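Local coordinates for probable fimbrial chaperone YadV (Escherichia coli K-12, PDB 5GHU), which probably acts as a periplasmic chaperone that helps fimbrial subunits fold and assemble, and could contribute to adhesion to surfaces, at residues 19-33 with 58-72. Sequence-based numbering, arbitrary orientation.
Sequences VNVRLENKGNNPLLV and PVSRIDAKRGQTIKL
Arg-22 lays its guanidinium flat over the backbone of the facing strand, and Gln-68 N lies over the centre of the group, 3.5 Å from its plane. CG is anti to the backbone N (chi1 179°) and the chain bends at chi2, which carries the group across to Gly-67 and Thr-69. NH2 donates in plane to Thr-69 OG1 at 3.1 Å. On the other edge, NE and NH1 both grip Glu-24 OE2 in a side-on salt bridge, with NE at 2.6 Å. With an alanine here, Glu-24 would probably lose its charge partner and Thr-69 OG1 this donor, and the peptide between Gly-67 and Gln-68 would lose its cover.

The other face, with Val-21, Leu-23, Ile-70 and Leu-72, is mostly apolar. Leu-23 CD1 crosses to Ile-70 CG1 at 3.7 Å, and Val-21 CG2 meets Leu-72 CD1. In the second ladder, Ile-62 CD1 reaches Val-33 CG2 at 3.7 Å.

Asn-25 bonds the turn of 63-66 through its backbone: its N donates to Arg-66 O and its O accepts from Lys-65 N. Its ND2 donates to Ile-62 O at 2.9 Å, from above the carbonyl plane, while Leu-31 N comes to the same oxygen from the opposite face. Its OD1 accepts from Gly-27 N, forming an Asx turn. Lys-65 curls back so that NZ donates to Lys-26 O at 2.8 Å.

Two antiparallel ladders, 19-25 with 67-72 and 31-33 with 59-62, belong to the immunoglobulin-like N-terminal domain of the PapD family. Strand 3-5 borders strand 19-25, and strand 86-95 borders strand 31-38, with Val-92 against Val-33.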
ATOM      1  N   VAL A  19      -8.145   1.989  15.433  1.00 25.81           N
ATOM      2  CA  VAL A  19      -7.367   3.035  14.789  0.61 23.50           C
ATOM      3  C   VAL A  19      -8.332   3.983  14.059  1.00 30.50           C
ATOM      4  O   VAL A  19      -9.331   3.514  13.495  1.00 33.34           O
ATOM      5  CB  VAL A  19      -6.367   2.411  13.799  0.61 28.33           C
ATOM      6  CG1 VAL A  19      -5.726   3.438  12.911  0.61 30.78           C
ATOM      7  CG2 VAL A  19      -5.356   1.577  14.549  0.61 22.47           C
ATOM      8  N   ASN A  20      -8.045   5.288  14.041  1.00 30.76           N
ATOM      9  CA  ASN A  20      -8.946   6.223  13.368  1.00 28.19           C
ATOM     10  C   ASN A  20      -8.392   6.658  12.028  1.00 28.60           C
ATOM     11  O   ASN A  20      -7.154   6.790  11.841  1.00 29.70           O
ATOM     12  CB  ASN A  20      -9.219   7.462  14.227  1.00 31.85           C
ATOM     13  CG  ASN A  20     -10.031   7.160  15.459  1.00 35.01           C
ATOM     14  OD1 ASN A  20     -10.836   6.231  15.493  1.00 35.94           O
ATOM     15  ND2 ASN A  20      -9.850   7.989  16.487  1.00 42.01           N
ATOM     16  N   VAL A  21      -9.283   6.861  11.071  1.00 25.26           N
ATOM     17  CA  VAL A  21      -8.886   7.430   9.784  1.00 26.04           C
ATOM     18  C   VAL A  21      -9.807   8.605   9.531  1.00 28.88           C
ATOM     19  O   VAL A  21     -11.008   8.483   9.717  1.00 30.77           O
ATOM     20  CB  VAL A  21      -9.047   6.417   8.632  1.00 31.97           C
ATOM     21  CG1 VAL A  21      -8.743   7.081   7.295  1.00 31.77           C
ATOM     22  CG2 VAL A  21      -8.110   5.243   8.861  1.00 32.99           C
ATOM     23  N   ARG A  22      -9.266   9.715   9.054  1.00 26.76           N
ATOM     24  CA  ARG A  22     -10.104  10.897   8.848  1.00 26.06           C
ATOM     25  C   ARG A  22     -10.463  11.120   7.376  1.00 27.50           C
ATOM     26  O   ARG A  22      -9.606  10.996   6.488  1.00 26.80           O
ATOM     27  CB  ARG A  22      -9.367  12.116   9.395  1.00 25.92           C
ATOM     28  CG  ARG A  22     -10.113  13.413   9.234  1.00 28.41           C
ATOM     29  CD  ARG A  22     -11.337  13.481  10.141  1.00 31.06           C
ATOM     30  NE  ARG A  22     -12.004  14.773   9.968  1.00 32.63           N
ATOM     31  CZ  ARG A  22     -12.932  15.253  10.801  1.00 34.01           C
ATOM     32  NH1 ARG A  22     -13.500  16.440  10.579  1.00 32.49           N
ATOM     33  NH2 ARG A  22     -13.321  14.516  11.841  1.00 33.93           N
ATOM     34  N   LEU A  23     -11.741  11.403   7.149  1.00 26.23           N
ATOM     35  CA  LEU A  23     -12.276  11.825   5.848  1.00 26.73           C
ATOM     36  C   LEU A  23     -12.645  13.313   5.892  1.00 29.16           C
ATOM     37  O   LEU A  23     -13.204  13.815   6.898  1.00 32.55           O
ATOM     38  CB  LEU A  23     -13.519  11.025   5.500  1.00 30.06           C
ATOM     39  CG  LEU A  23     -13.333   9.508   5.615  1.00 28.24           C
ATOM     40  CD1 LEU A  23     -14.658   8.844   5.240  1.00 29.35           C
ATOM     41  CD2 LEU A  23     -12.175   8.991   4.708  1.00 28.07           C
ATOM     42  N   GLU A  24     -12.437  14.000   4.766  1.00 31.11           N
ATOM     43  CA  GLU A  24     -12.875  15.390   4.621  1.00 31.86           C
ATOM     44  C   GLU A  24     -13.564  15.551   3.286  1.00 33.29           C
ATOM     45  O   GLU A  24     -13.079  15.037   2.287  1.00 36.51           O
ATOM     46  CB  GLU A  24     -11.709  16.351   4.674  1.00 32.94           C
ATOM     47  CG  GLU A  24     -10.979  16.343   6.010  1.00 40.46           C
ATOM     48  CD  GLU A  24     -11.784  17.070   7.109  1.00 35.01           C
ATOM     49  OE1 GLU A  24     -12.603  17.946   6.776  1.00 36.29           O
ATOM     50  OE2 GLU A  24     -11.592  16.749   8.299  1.00 43.59           O
ATOM     51  N   ASN A  25     -14.658  16.293   3.274  1.00 31.87           N
ATOM     52  CA  ASN A  25     -15.360  16.636   2.037  1.00 36.48           C
ATOM     53  C   ASN A  25     -14.877  17.998   1.562  1.00 36.18           C
ATOM     54  O   ASN A  25     -15.278  19.026   2.098  1.00 37.26           O
ATOM     55  CB  ASN A  25     -16.867  16.621   2.261  1.00 37.86           C
ATOM     56  CG  ASN A  25     -17.655  16.893   0.983  1.00 41.97           C
ATOM     57  OD1 ASN A  25     -17.071  17.223  -0.057  1.00 37.40           O
ATOM     58  ND2 ASN A  25     -18.986  16.794   1.066  1.00 40.79           N
ATOM     59  N   LYS A  26     -13.992  18.003   0.574  1.00 39.25           N
ATOM     60  CA  LYS A  26     -13.421  19.239   0.041  1.00 41.46           C
ATOM     61  C   LYS A  26     -14.339  19.894  -0.984  1.00 45.85           C
ATOM     62  O   LYS A  26     -14.032  20.977  -1.472  1.00 49.48           O
ATOM     63  CB  LYS A  26     -12.060  18.977  -0.612  1.00 47.43           C
ATOM     64  CG  LYS A  26     -11.019  18.320   0.294  1.00 58.76           C
ATOM     65  CD  LYS A  26     -10.619  19.213   1.466  1.00 73.27           C
ATOM     66  CE  LYS A  26      -9.859  20.454   0.993  1.00 85.70           C
ATOM     67  NZ  LYS A  26      -9.541  21.425   2.090  1.00 91.04           N
ATOM     68  N   GLY A  27     -15.453  19.233  -1.322  1.00 41.51           N
ATOM     69  CA  GLY A  27     -16.347  19.685  -2.381  1.00 46.69           C
ATOM     70  C   GLY A  27     -17.364  20.705  -1.911  1.00 49.09           C
ATOM     71  O   GLY A  27     -17.326  21.126  -0.756  1.00 48.46           O
ATOM     72  N   ASN A  28     -18.294  21.097  -2.784  1.00 53.21           N
ATOM     73  CA  ASN A  28     -19.266  22.131  -2.409  1.00 57.87           C
ATOM     74  C   ASN A  28     -20.656  21.616  -2.043  1.00 56.08           C
ATOM     75  O   ASN A  28     -21.502  22.369  -1.576  1.00 61.16           O
ATOM     76  CB  ASN A  28     -19.392  23.146  -3.533  1.00 63.71           C
ATOM     77  CG  ASN A  28     -18.072  23.781  -3.872  1.00 71.73           C
ATOM     78  OD1 ASN A  28     -17.576  23.641  -4.990  1.00 76.63           O
ATOM     79  ND2 ASN A  28     -17.475  24.465  -2.902  1.00 72.95           N
ATOM     80  N   ASN A  29     -20.876  20.328  -2.245  1.00 48.25           N
ATOM     81  CA  ASN A  29     -22.135  19.696  -1.916  1.00 51.98           C
ATOM     82  C   ASN A  29     -21.940  18.575  -0.910  1.00 49.77           C
ATOM     83  O   ASN A  29     -20.845  18.021  -0.810  1.00 50.58           O
ATOM     84  CB  ASN A  29     -22.780  19.163  -3.191  1.00 64.12           C
ATOM     85  CG  ASN A  29     -22.830  20.210  -4.289  1.00 72.78           C
ATOM     86  OD1 ASN A  29     -23.321  21.324  -4.079  1.00 75.20           O
ATOM     87  ND2 ASN A  29     -22.300  19.865  -5.460  1.00 76.65           N
ATOM     88  N   PRO A  30     -22.963  18.237  -0.171  1.00 50.63           N
ATOM     89  CA  PRO A  30     -22.849  17.158   0.786  1.00 46.02           C
ATOM     90  C   PRO A  30     -22.806  15.863   0.058  1.00 46.58           C
ATOM     91  O   PRO A  30     -23.273  15.808  -1.049  1.00 48.50           O
ATOM     92  CB  PRO A  30     -24.137  17.229   1.560  1.00 53.32           C
ATOM     93  CG  PRO A  30     -25.063  17.952   0.697  1.00 59.42           C
ATOM     94  CD  PRO A  30     -24.264  18.891  -0.109  1.00 56.51           C
ATOM     95  N   LEU A  31     -22.254  14.843   0.682  1.00 42.96           N
ATOM     96  CA  LEU A  31     -22.185  13.520   0.046  1.00 39.03           C
ATOM     97  C   LEU A  31     -22.549  12.413   1.034  1.00 38.59           C
ATOM     98  O   LEU A  31     -22.308  12.550   2.231  1.00 44.12           O
ATOM     99  CB  LEU A  31     -20.776  13.262  -0.502  1.00 36.72           C
ATOM    100  CG  LEU A  31     -20.243  14.004  -1.733  1.00 48.26           C
ATOM    101  CD1 LEU A  31     -20.622  15.429  -1.716  1.00 58.67           C
ATOM    102  CD2 LEU A  31     -18.726  13.918  -1.815  1.00 51.21           C
ATOM    103  N   LEU A  32     -23.151  11.335   0.533  1.00 38.29           N
ATOM    104  CA  LEU A  32     -23.265  10.086   1.288  1.00 37.81           C
ATOM    105  C   LEU A  32     -21.964   9.357   1.077  1.00 42.07           C
ATOM    106  O   LEU A  32     -21.534   9.236  -0.060  1.00 39.62           O
ATOM    107  CB  LEU A  32     -24.449   9.241   0.803  1.00 40.33           C
ATOM    108  CG  LEU A  32     -25.690  10.098   0.994  1.00 49.03           C
ATOM    109  CD1 LEU A  32     -26.927   9.426   0.382  1.00 54.01           C
ATOM    110  CD2 LEU A  32     -25.868  10.382   2.473  1.00 54.08           C
ATOM    111  N   VAL A  33     -21.334   8.888   2.154  1.00 34.89           N
ATOM    112  CA  VAL A  33     -20.043   8.237   2.041  1.00 33.75           C
ATOM    113  C   VAL A  33     -19.994   6.889   2.753  1.00 36.89           C
ATOM    114  O   VAL A  33     -20.301   6.785   3.932  1.00 39.35           O
ATOM    115  CB  VAL A  33     -18.961   9.157   2.636  1.00 32.64           C
ATOM    116  CG1 VAL A  33     -17.550   8.524   2.484  1.00 36.86           C
ATOM    117  CG2 VAL A  33     -19.066  10.531   1.971  1.00 34.78           C
ATOM    118  N   PRO A  58     -20.229   2.972   9.005  1.00 39.47           N
ATOM    119  CA  PRO A  58     -20.035   2.443   7.660  1.00 32.98           C
ATOM    120  C   PRO A  58     -20.641   3.346   6.595  1.00 38.25           C
ATOM    121  O   PRO A  58     -20.180   3.333   5.452  1.00 38.06           O
ATOM    122  CB  PRO A  58     -20.748   1.093   7.719  1.00 41.21           C
ATOM    123  CG  PRO A  58     -21.772   1.274   8.771  1.00 46.81           C
ATOM    124  CD  PRO A  58     -21.123   2.134   9.805  1.00 41.93           C
ATOM    125  N   VAL A  59     -21.671   4.110   6.964  1.00 37.79           N
ATOM    126  CA  VAL A  59     -22.234   5.103   6.074  1.00 37.32           C
ATOM    127  C   VAL A  59     -22.400   6.408   6.819  1.00 39.10           C
ATOM    128  O   VAL A  59     -22.882   6.440   7.951  1.00 43.98           O
ATOM    129  CB  VAL A  59     -23.599   4.680   5.500  1.00 41.68           C
ATOM    130  CG1 VAL A  59     -24.120   5.789   4.629  1.00 40.86           C
ATOM    131  CG2 VAL A  59     -23.460   3.404   4.715  1.00 45.74           C
ATOM    132  N   SER A  60     -21.944   7.495   6.214  1.00 43.95           N
ATOM    133  CA  SER A  60     -22.185   8.790   6.816  1.00 41.42           C
ATOM    134  C   SER A  60     -22.531   9.835   5.775  1.00 47.08           C
ATOM    135  O   SER A  60     -22.235   9.673   4.589  1.00 44.22           O
ATOM    136  CB  SER A  60     -20.966   9.237   7.639  1.00 45.89           C
ATOM    137  OG  SER A  60     -19.762   8.888   7.019  1.00 43.51           O
ATOM    138  N   ARG A  61     -23.222  10.887   6.226  1.00 45.16           N
ATOM    139  CA  ARG A  61     -23.425  12.078   5.427  1.00 38.55           C
ATOM    140  C   ARG A  61     -22.385  13.115   5.844  1.00 45.31           C
ATOM    141  O   ARG A  61     -22.370  13.535   6.999  1.00 48.82           O
ATOM    142  CB  ARG A  61     -24.850  12.633   5.617  1.00 44.40           C
ATOM    143  CG  ARG A  61     -25.159  13.851   4.783  1.00 61.10           C
ATOM    144  CD  ARG A  61     -26.674  14.114   4.678  1.00 78.48           C
ATOM    145  NE  ARG A  61     -27.402  13.832   5.918  1.00 90.42           N
ATOM    146  CZ  ARG A  61     -28.199  12.777   6.100  1.00100.00           C
ATOM    147  NH1 ARG A  61     -28.378  11.898   5.121  1.00100.72           N
ATOM    148  NH2 ARG A  61     -28.823  12.599   7.260  1.00104.36           N
ATOM    149  N   ILE A  62     -21.539  13.523   4.903  1.00 41.60           N
ATOM    150  CA  ILE A  62     -20.490  14.512   5.160  1.00 36.18           C
ATOM    151  C   ILE A  62     -20.804  15.783   4.387  1.00 40.40           C
ATOM    152  O   ILE A  62     -20.795  15.781   3.150  1.00 44.18           O
ATOM    153  CB  ILE A  62     -19.123  14.012   4.746  1.00 38.67           C
ATOM    154  CG1 ILE A  62     -18.872  12.595   5.277  1.00 34.72           C
ATOM    155  CG2 ILE A  62     -18.059  14.998   5.277  1.00 38.36           C
ATOM    156  CD1 ILE A  62     -17.471  11.993   4.921  1.00 33.87           C
ATOM    157  N   ASP A  63     -21.099  16.866   5.103  1.00 40.54           N
ATOM    158  CA  ASP A  63     -21.461  18.121   4.447  1.00 40.46           C
ATOM    159  C   ASP A  63     -20.260  18.731   3.779  1.00 47.24           C
ATOM    160  O   ASP A  63     -19.125  18.351   4.079  1.00 42.67           O
ATOM    161  CB  ASP A  63     -22.028  19.105   5.453  1.00 51.75           C
ATOM    162  CG  ASP A  63     -23.487  18.886   5.688  1.00 63.77           C
ATOM    163  OD1 ASP A  63     -24.138  18.358   4.771  1.00 66.84           O
ATOM    164  OD2 ASP A  63     -23.975  19.215   6.784  1.00 70.29           O
ATOM    165  N   ALA A  64     -20.507  19.637   2.846  1.00 45.77           N
ATOM    166  CA  ALA A  64     -19.433  20.360   2.189  1.00 47.15           C
ATOM    167  C   ALA A  64     -18.510  20.973   3.237  1.00 46.87           C
ATOM    168  O   ALA A  64     -18.976  21.593   4.203  1.00 46.13           O
ATOM    169  CB  ALA A  64     -19.991  21.448   1.291  1.00 50.17           C
ATOM    170  N   LYS A  65     -17.208  20.796   3.040  1.00 43.48           N
ATOM    171  CA  LYS A  65     -16.202  21.432   3.882  1.00 40.75           C
ATOM    172  C   LYS A  65     -16.277  20.937   5.315  1.00 45.20           C
ATOM    173  O   LYS A  65     -15.795  21.591   6.229  1.00 45.24           O
ATOM    174  CB  LYS A  65     -16.358  22.955   3.853  1.00 44.69           C
ATOM    175  CG  LYS A  65     -16.505  23.528   2.460  1.00 51.64           C
ATOM    176  CD  LYS A  65     -15.258  23.327   1.602  1.00 50.26           C
ATOM    177  CE  LYS A  65     -15.564  23.738   0.155  1.00 55.14           C
ATOM    178  NZ  LYS A  65     -14.371  23.605  -0.720  1.00 57.51           N
ATOM    179  N   ARG A  66     -16.896  19.788   5.521  1.00 36.45           N
ATOM    180  CA  ARG A  66     -16.864  19.152   6.834  1.00 35.85           C
ATOM    181  C   ARG A  66     -16.219  17.775   6.724  1.00 37.33           C
ATOM    182  O   ARG A  66     -15.812  17.366   5.644  1.00 36.63           O
ATOM    183  CB  ARG A  66     -18.262  19.052   7.416  1.00 37.15           C
ATOM    184  CG  ARG A  66     -18.918  20.426   7.630  1.00 39.03           C
ATOM    185  CD  ARG A  66     -18.083  21.085   8.699  1.00 41.54           C
ATOM    186  NE  ARG A  66     -18.531  20.611  10.002  1.00 54.41           N
ATOM    187  CZ  ARG A  66     -19.548  21.175  10.662  1.00 55.22           C
ATOM    188  NH1 ARG A  66     -20.178  22.217  10.137  1.00 52.55           N
ATOM    189  NH2 ARG A  66     -19.934  20.701  11.840  1.00 58.58           N
ATOM    190  N   GLY A  67     -16.084  17.071   7.840  1.00 33.82           N
ATOM    191  CA  GLY A  67     -15.384  15.777   7.785  1.00 31.89           C
ATOM    192  C   GLY A  67     -16.003  14.764   8.730  1.00 34.40           C
ATOM    193  O   GLY A  67     -17.024  15.038   9.368  1.00 35.51           O
ATOM    194  N   GLN A  68     -15.374  13.596   8.824  1.00 33.96           N
ATOM    195  CA  GLN A  68     -15.887  12.477   9.582  1.00 32.50           C
ATOM    196  C   GLN A  68     -14.706  11.587   9.913  1.00 31.52           C
ATOM    197  O   GLN A  68     -13.940  11.220   9.026  1.00 29.77           O
ATOM    198  CB  GLN A  68     -16.902  11.682   8.744  1.00 33.93           C
ATOM    199  CG  GLN A  68     -17.423  10.400   9.397  1.00 34.00           C
ATOM    200  CD  GLN A  68     -18.213  10.693  10.646  1.00 42.79           C
ATOM    201  OE1 GLN A  68     -19.186  11.462  10.611  1.00 43.34           O
ATOM    202  NE2 GLN A  68     -17.800  10.111  11.763  1.00 38.66           N
ATOM    203  N   THR A  69     -14.561  11.235  11.181  1.00 30.38           N
ATOM    204  CA  THR A  69     -13.581  10.232  11.562  1.00 28.78           C
ATOM    205  C   THR A  69     -14.193   8.839  11.499  1.00 29.98           C
ATOM    206  O   THR A  69     -15.283   8.616  12.011  1.00 31.52           O
ATOM    207  CB  THR A  69     -13.054  10.499  12.956  1.00 29.99           C
ATOM    208  OG1 THR A  69     -12.397  11.757  12.919  1.00 32.85           O
ATOM    209  CG2 THR A  69     -12.016   9.442  13.346  1.00 31.62           C
ATOM    210  N   ILE A  70     -13.457   7.899  10.875  1.00 27.89           N
ATOM    211  CA  ILE A  70     -13.913   6.512  10.777  1.00 30.10           C
ATOM    212  C   ILE A  70     -13.074   5.687  11.742  1.00 29.02           C
ATOM    213  O   ILE A  70     -11.863   5.737  11.699  1.00 28.06           O
ATOM    214  CB  ILE A  70     -13.759   5.957   9.351  1.00 27.64           C
ATOM    215  CG1 ILE A  70     -14.495   6.867   8.357  1.00 27.29           C
ATOM    216  CG2 ILE A  70     -14.249   4.492   9.250  1.00 29.89           C
ATOM    217  CD1 ILE A  70     -16.033   7.006   8.560  1.00 30.03           C
ATOM    218  N   LYS A  71     -13.719   4.888  12.568  1.00 28.96           N
ATOM    219  CA  LYS A  71     -12.990   4.061  13.511  1.00 27.42           C
ATOM    220  C   LYS A  71     -12.846   2.660  12.910  1.00 29.85           C
ATOM    221  O   LYS A  71     -13.842   2.011  12.535  1.00 33.21           O
ATOM    222  CB  LYS A  71     -13.733   4.027  14.868  1.00 31.22           C
ATOM    223  CG  LYS A  71     -13.219   2.951  15.832  1.00 41.84           C
ATOM    224  CD  LYS A  71     -13.945   3.001  17.163  1.00 57.64           C
ATOM    225  CE  LYS A  71     -13.502   4.208  17.977  1.00 68.19           C
ATOM    226  NZ  LYS A  71     -14.096   4.212  19.350  1.00 79.06           N
ATOM    227  N   LEU A  72     -11.611   2.185  12.804  1.00 27.64           N
ATOM    228  CA  LEU A  72     -11.361   0.852  12.258  1.00 25.85           C
ATOM    229  C   LEU A  72     -11.024  -0.050  13.418  1.00 32.65           C
ATOM    230  O   LEU A  72     -10.202   0.304  14.265  1.00 32.95           O
ATOM    231  CB  LEU A  72     -10.224   0.863  11.247  1.00 26.99           C
ATOM    232  CG  LEU A  72     -10.381   1.884  10.135  1.00 27.18           C
ATOM    233  CD1 LEU A  72      -9.061   1.884   9.297  1.00 29.30           C
ATOM    234  CD2 LEU A  72     -11.643   1.607   9.274  1.00 26.36           C
TER
HETATM  235  O   HOH W   1     -18.522   6.314   6.182  1.00 35.68           O